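Local coordinates for carbohydrate-binding protein (Flavonifractor plautii, PDB 6N1B), which probably removes the acetyl group from the terminal N-acetylgalactosamine of the blood group A antigen, using a metal-dependent active site, at residues A222-N236 with N264-Q276. Residues are numbered along the deposited sequence; the frame is centred on the assembly and turned at random.
With CA (calcium ion), chain C; CA (calcium ion), chain D; GLA (alpha-D-galactopyranose), chain B; GAL (beta-D-galactopyranose), chain E.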
loop_
_atom_site.group_PDB
_atom_site.type_symbol
_atom_site.label_atom_id
_atom_site.label_comp_id
_atom_site.label_asym_id
_atom_site.label_seq_id
_atom_site.Cartn_x
_atom_site.Cartn_y
_atom_site.Cartn_z
ATOM N N ALA A 222 4.636 -9.913 3.241
ATOM C CA ALA A 222 5.177 -8.841 4.042
ATOM C C ALA A 222 6.703 -8.884 3.976
ATOM O O ALA A 222 7.283 -9.932 3.662
ATOM C CB ALA A 222 4.690 -8.907 5.505
ATOM N N ASN A 223 7.356 -7.742 4.264
ATOM C CA ASN A 223 8.827 -7.677 4.237
ATOM C C ASN A 223 9.375 -7.812 5.648
ATOM O O ASN A 223 9.020 -7.078 6.578
ATOM C CB ASN A 223 9.271 -6.378 3.586
ATOM C CG ASN A 223 10.731 -6.241 3.459
ATOM O OD1 ASN A 223 11.447 -7.272 3.364
ATOM N ND2 ASN A 223 11.225 -5.021 3.387
ATOM N N ASN A 224 10.273 -8.811 5.804
ATOM C CA ASN A 224 10.927 -9.108 7.108
ATOM C C ASN A 224 12.242 -8.322 7.207
ATOM O O ASN A 224 13.208 -8.678 6.458
ATOM C CB ASN A 224 11.141 -10.575 7.216
ATOM C CG ASN A 224 11.589 -10.995 8.585
ATOM O OD1 ASN A 224 12.409 -10.234 9.206
ATOM N ND2 ASN A 224 11.140 -12.116 9.089
ATOM N N THR A 225 12.223 -7.257 8.001
ATOM C CA THR A 225 13.443 -6.461 8.269
ATOM C C THR A 225 13.858 -6.699 9.708
ATOM O O THR A 225 14.614 -5.902 10.310
ATOM C CB THR A 225 13.230 -5.015 7.869
ATOM O OG1 THR A 225 12.571 -4.239 8.886
ATOM C CG2 THR A 225 12.525 -4.865 6.580
ATOM N N GLY A 226 13.446 -7.812 10.258
ATOM C CA GLY A 226 13.820 -8.195 11.615
ATOM C C GLY A 226 13.375 -7.202 12.666
ATOM O O GLY A 226 12.285 -6.636 12.577
ATOM N N ASP A 227 14.274 -6.953 13.616
ATOM C CA ASP A 227 14.083 -5.935 14.610
ATOM C C ASP A 227 14.866 -4.638 14.246
ATOM O O ASP A 227 15.089 -3.792 15.129
ATOM C CB ASP A 227 14.488 -6.404 16.010
ATOM C CG ASP A 227 13.922 -5.526 17.128
ATOM O OD1 ASP A 227 12.695 -5.200 17.043
ATOM O OD2 ASP A 227 14.654 -5.318 18.112
ATOM N N VAL A 228 15.196 -4.490 12.957
ATOM C CA VAL A 228 16.098 -3.384 12.561
ATOM C C VAL A 228 15.359 -2.304 11.739
ATOM O O VAL A 228 15.544 -1.129 12.025
ATOM C CB VAL A 228 17.292 -3.984 11.749
ATOM C CG1 VAL A 228 18.168 -2.838 11.189
ATOM C CG2 VAL A 228 18.104 -4.960 12.600
ATOM N N GLY A 229 14.644 -2.687 10.678
ATOM C CA GLY A 229 13.883 -1.683 9.977
ATOM C C GLY A 229 14.609 -1.123 8.749
ATOM O O GLY A 229 15.203 -1.864 7.970
ATOM N N TYR A 230 14.567 0.206 8.636
ATOM C CA TYR A 230 15.001 0.924 7.403
ATOM C C TYR A 230 16.460 0.631 6.989
ATOM O O TYR A 230 16.773 0.554 5.825
ATOM C CB TYR A 230 14.764 2.449 7.568
ATOM C CG TYR A 230 14.750 3.239 6.311
ATOM C CD1 TYR A 230 13.625 3.291 5.513
ATOM C CD2 TYR A 230 15.866 3.917 5.859
ATOM C CE1 TYR A 230 13.567 4.039 4.347
ATOM C CE2 TYR A 230 15.827 4.704 4.744
ATOM C CZ TYR A 230 14.668 4.774 3.974
ATOM O OH TYR A 230 14.673 5.544 2.758
ATOM N N GLN A 231 17.341 0.484 8.042
ATOM C CA GLN A 231 18.780 0.206 7.721
ATOM C C GLN A 231 19.134 -1.269 7.612
ATOM O O GLN A 231 20.308 -1.584 7.416
ATOM C CB GLN A 231 19.676 0.882 8.745
ATOM C CG GLN A 231 19.465 2.373 8.867
ATOM C CD GLN A 231 19.801 3.201 7.627
ATOM O OE1 GLN A 231 20.557 2.793 6.793
ATOM N NE2 GLN A 231 19.112 4.396 7.491
ATOM N N ASN A 232 18.147 -2.161 7.681
ATOM C CA ASN A 232 18.418 -3.593 7.503
ATOM C C ASN A 232 18.926 -3.872 6.119
ATOM O O ASN A 232 19.768 -4.822 5.920
ATOM C CB ASN A 232 17.187 -4.417 7.879
ATOM C CG ASN A 232 17.475 -5.870 8.134
ATOM O OD1 ASN A 232 16.850 -6.804 7.422
ATOM N ND2 ASN A 232 18.257 -6.123 9.135
ATOM N N GLY A 233 18.411 -3.175 5.124
ATOM C CA GLY A 233 18.971 -3.248 3.791
ATOM C C GLY A 233 18.889 -4.541 3.069
ATOM O O GLY A 233 17.816 -5.160 2.944
ATOM N N GLN A 234 20.051 -5.014 2.537
ATOM C CA GLN A 234 20.148 -6.209 1.696
ATOM C C GLN A 234 19.855 -7.500 2.498
ATOM O O GLN A 234 19.745 -8.530 1.885
ATOM C CB GLN A 234 21.518 -6.241 1.008
ATOM C CG GLN A 234 21.702 -5.179 -0.059
ATOM C CD GLN A 234 20.696 -5.269 -1.183
ATOM O OE1 GLN A 234 20.375 -6.351 -1.675
ATOM N NE2 GLN A 234 20.193 -4.034 -1.586
ATOM N N ALA A 235 19.696 -7.424 3.837
ATOM C CA ALA A 235 19.254 -8.537 4.641
ATOM C C ALA A 235 17.749 -8.748 4.633
ATOM O O ALA A 235 17.245 -9.739 5.182
ATOM C CB ALA A 235 19.741 -8.434 6.068
ATOM N N ASN A 236 17.000 -7.807 4.021
ATOM C CA ASN A 236 15.549 -7.898 3.960
ATOM C C ASN A 236 15.121 -9.093 3.089
ATOM O O ASN A 236 15.743 -9.401 2.092
ATOM C CB ASN A 236 14.921 -6.647 3.366
ATOM C CG ASN A 236 15.169 -5.406 4.205
ATOM O OD1 ASN A 236 15.524 -5.477 5.367
ATOM N ND2 ASN A 236 14.754 -4.242 3.634
ATOM N N ASN A 264 22.885 -2.682 -13.579
ATOM C CA ASN A 264 24.301 -2.908 -13.281
ATOM C C ASN A 264 24.599 -4.328 -12.840
ATOM O O ASN A 264 25.741 -4.675 -12.387
ATOM C CB ASN A 264 24.713 -1.927 -12.158
ATOM C CG ASN A 264 24.552 -0.513 -12.609
ATOM O OD1 ASN A 264 24.934 -0.171 -13.726
ATOM N ND2 ASN A 264 24.108 0.358 -11.722
ATOM N N GLY A 265 23.645 -5.194 -12.914
ATOM C CA GLY A 265 23.882 -6.518 -12.430
ATOM C C GLY A 265 23.917 -6.684 -10.957
ATOM O O GLY A 265 24.532 -7.652 -10.484
ATOM N N GLN A 266 23.316 -5.755 -10.180
ATOM C CA GLN A 266 23.394 -5.681 -8.716
ATOM C C GLN A 266 22.038 -6.178 -8.181
ATOM O O GLN A 266 20.975 -5.827 -8.695
ATOM C CB GLN A 266 23.622 -4.268 -8.167
ATOM C CG GLN A 266 24.759 -3.369 -8.626
ATOM C CD GLN A 266 25.852 -4.254 -8.570
ATOM O OE1 GLN A 266 26.121 -4.819 -7.358
ATOM N NE2 GLN A 266 26.795 -4.165 -9.532
ATOM N N GLN A 267 22.075 -6.988 -7.088
ATOM C CA GLN A 267 20.833 -7.522 -6.528
ATOM C C GLN A 267 20.002 -6.442 -5.882
ATOM O O GLN A 267 20.499 -5.596 -5.186
ATOM C CB GLN A 267 21.273 -8.582 -5.506
ATOM C CG GLN A 267 20.048 -9.269 -4.815
ATOM C CD GLN A 267 19.185 -10.082 -5.702
ATOM O OE1 GLN A 267 19.702 -10.922 -6.502
ATOM N NE2 GLN A 267 17.837 -9.891 -5.598
ATOM N N LEU A 268 18.701 -6.558 -6.102
ATOM C CA LEU A 268 17.729 -5.658 -5.455
ATOM C C LEU A 268 17.143 -6.300 -4.234
ATOM O O LEU A 268 16.907 -7.521 -4.189
ATOM C CB LEU A 268 16.618 -5.305 -6.504
ATOM C CG LEU A 268 17.129 -4.456 -7.688
ATOM C CD1 LEU A 268 16.215 -4.653 -8.842
ATOM C CD2 LEU A 268 17.174 -3.043 -7.222
ATOM N N ALA A 269 16.818 -5.487 -3.240
ATOM C CA ALA A 269 16.218 -5.922 -2.000
ATOM C C ALA A 269 14.886 -5.220 -1.780
ATOM O O ALA A 269 14.707 -4.064 -2.192
ATOM C CB ALA A 269 17.133 -5.596 -0.816
ATOM N N PRO A 270 13.948 -5.897 -1.120
ATOM C CA PRO A 270 12.628 -5.338 -0.941
ATOM C C PRO A 270 12.611 -4.306 0.188
ATOM O O PRO A 270 13.236 -4.441 1.219
ATOM C CB PRO A 270 11.754 -6.536 -0.551
ATOM C CG PRO A 270 12.762 -7.479 0.145
ATOM C CD PRO A 270 14.037 -7.255 -0.635
ATOM N N TRP A 271 11.708 -3.305 0.011
ATOM C CA TRP A 271 11.253 -2.469 1.122
ATOM C C TRP A 271 9.781 -2.601 1.384
ATOM O O TRP A 271 9.334 -3.021 2.473
ATOM C CB TRP A 271 11.639 -0.938 0.973
ATOM C CG TRP A 271 11.162 -0.108 2.136
ATOM C CD1 TRP A 271 10.235 0.939 2.075
ATOM C CD2 TRP A 271 11.460 -0.303 3.532
ATOM N NE1 TRP A 271 10.032 1.418 3.310
ATOM C CE2 TRP A 271 10.769 0.716 4.243
ATOM C CE3 TRP A 271 12.351 -1.141 4.242
ATOM C CZ2 TRP A 271 10.819 0.859 5.586
ATOM C CZ3 TRP A 271 12.410 -0.973 5.616
ATOM C CH2 TRP A 271 11.668 -0.008 6.307
ATOM N N HIS A 272 8.934 -2.245 0.403
ATOM C CA HIS A 272 7.488 -2.236 0.536
ATOM C C HIS A 272 6.927 -2.788 -0.782
ATOM O O HIS A 272 7.593 -2.766 -1.821
ATOM C CB HIS A 272 6.931 -0.840 0.849
ATOM C CG HIS A 272 6.960 -0.381 2.229
ATOM N ND1 HIS A 272 7.736 -0.927 3.226
ATOM C CD2 HIS A 272 6.267 0.639 2.815
ATOM C CE1 HIS A 272 7.478 -0.288 4.374
ATOM N NE2 HIS A 272 6.589 0.664 4.174
ATOM N N GLN A 273 5.678 -3.280 -0.771
ATOM C CA GLN A 273 5.136 -3.955 -1.971
ATOM C C GLN A 273 3.611 -4.030 -1.940
ATOM O O GLN A 273 3.007 -3.961 -0.879
ATOM C CB GLN A 273 5.695 -5.374 -2.106
ATOM C CG GLN A 273 5.435 -6.280 -0.883
ATOM C CD GLN A 273 6.374 -6.069 0.302
ATOM O OE1 GLN A 273 7.609 -5.867 0.105
ATOM N NE2 GLN A 273 5.816 -6.135 1.546
ATOM N N ASP A 274 3.063 -4.194 -3.164
ATOM C CA ASP A 274 1.619 -4.449 -3.366
ATOM C C ASP A 274 1.584 -5.596 -4.384
ATOM O O ASP A 274 2.268 -5.597 -5.387
ATOM C CB ASP A 274 0.912 -3.212 -3.939
ATOM C CG ASP A 274 -0.591 -3.379 -4.061
ATOM O OD1 ASP A 274 -1.199 -3.985 -3.120
ATOM O OD2 ASP A 274 -1.184 -2.855 -5.024
ATOM N N VAL A 275 0.669 -6.507 -4.102
ATOM C CA VAL A 275 0.444 -7.702 -5.005
ATOM C C VAL A 275 -0.994 -7.727 -5.493
ATOM O O VAL A 275 -1.917 -7.401 -4.756
ATOM C CB VAL A 275 0.790 -9.015 -4.291
ATOM C CG1 VAL A 275 0.574 -10.238 -5.193
ATOM C CG2 VAL A 275 2.230 -8.983 -3.775
ATOM N N GLN A 276 -1.183 -8.156 -6.748
ATOM C CA GLN A 276 -2.507 -8.448 -7.304
ATOM C C GLN A 276 -2.468 -9.812 -7.989
ATOM O O GLN A 276 -1.494 -10.120 -8.657
ATOM C CB GLN A 276 -2.910 -7.406 -8.341
ATOM C CG GLN A 276 -3.191 -6.021 -7.799
ATOM C CD GLN A 276 -4.560 -5.928 -7.252
ATOM O OE1 GLN A 276 -5.552 -5.798 -8.000
ATOM N NE2 GLN A 276 -4.705 -6.086 -5.901
HETATM CA CA CA C . 5.850 1.879 5.709
HETATM CA CA CA D . -3.469 -3.980 -2.278
HETATM C C1 GLA B . 10.270 3.704 8.343
HETATM C C2 GLA B . 8.777 3.267 8.169
HETATM C C3 GLA B . 8.207 2.850 9.534
HETATM C C4 GLA B . 9.092 1.753 10.231
HETATM C C5 GLA B . 10.592 2.181 10.211
HETATM C C6 GLA B . 11.500 1.065 10.535
HETATM O O2 GLA B . 8.062 4.454 7.662
HETATM O O3 GLA B . 6.636 2.425 9.410
HETATM O O4 GLA B . 8.871 0.600 9.507
HETATM O O5 GLA B . 11.040 2.546 8.832
HETATM O O6 GLA B . 12.932 1.476 10.617
HETATM C C1 GAL E . 13.281 6.756 10.807
HETATM C C2 GAL E . 11.854 6.288 10.539
HETATM C C3 GAL E . 11.887 5.239 9.430
HETATM C C4 GAL E . 12.549 5.684 8.136
HETATM C C5 GAL E . 13.894 6.239 8.573
HETATM C C6 GAL E . 14.478 6.933 7.348
HETATM O O1 GAL E . 13.261 7.735 11.820
HETATM O O2 GAL E . 11.322 5.657 11.764
HETATM O O3 GAL E . 10.435 4.809 9.241
HETATM O O4 GAL E . 11.672 6.701 7.609
HETATM O O5 GAL E . 13.717 7.281 9.543
HETATM O O6 GAL E . 15.832 7.227 7.661
HETATM O O HOH W 1 -3.655 -3.513 -4.568
HETATM O O HOH W 2 7.327 3.221 5.844
HETATM O O HOH W 3 4.682 3.107 4.382
HETATM O O HOH W 4 5.500 3.316 7.263
HETATM O O HOH W 5 6.812 0.565 7.101
#
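Tyr230 turns an edge onto one face of the Trp271 indole, its CD1 3.7 Å from Trp271 CZ2 and the two ring planes 78° apart, a T-shaped pair. On the opposite indole face sits His272 ND1, and Asn236 ND2 lies in the plane at the Trp271 edge. Further round the rim, near the ring plane, O5 of the alpha-galactose (GLA) comes 3.6 Å from Trp271 CH2, while C6 of the beta-galactose (GAL) rests over a face of Tyr230. With CG anti to the backbone N (chi1 -180°), the Trp271 side chain, whose first bond leads away from 222-236, still swings its six-membered ring back against that segment. The backbone N of Tyr230 also donates to GLA O6, so this loop and the tryptophan together form a wall of the glycan pocket. Here strand 269-278 makes a classic beta bulge, Trp271 and His272 both facing Gln289 on the adjacent antiparallel strand. His272 NE2 binds the calcium modelled near the sugar, 2.1 Å away; Asp120 is a further ligand.

At the backbone end of the indole, two asparagine amides hold the carbonyls of Pro270 and Trp271. Asn236 ND2 donates to Pro270 O from nearly in line with the C=O bond (170°), 2.9 Å away. Asn223 ND2 reaches Trp271 O at 2.9 Å and, weakly, Pro270 O as well. His272 ND1 meets Trp271 O from the other face of that carbonyl, a second bond that fixes how the metal-binding imidazole is turned.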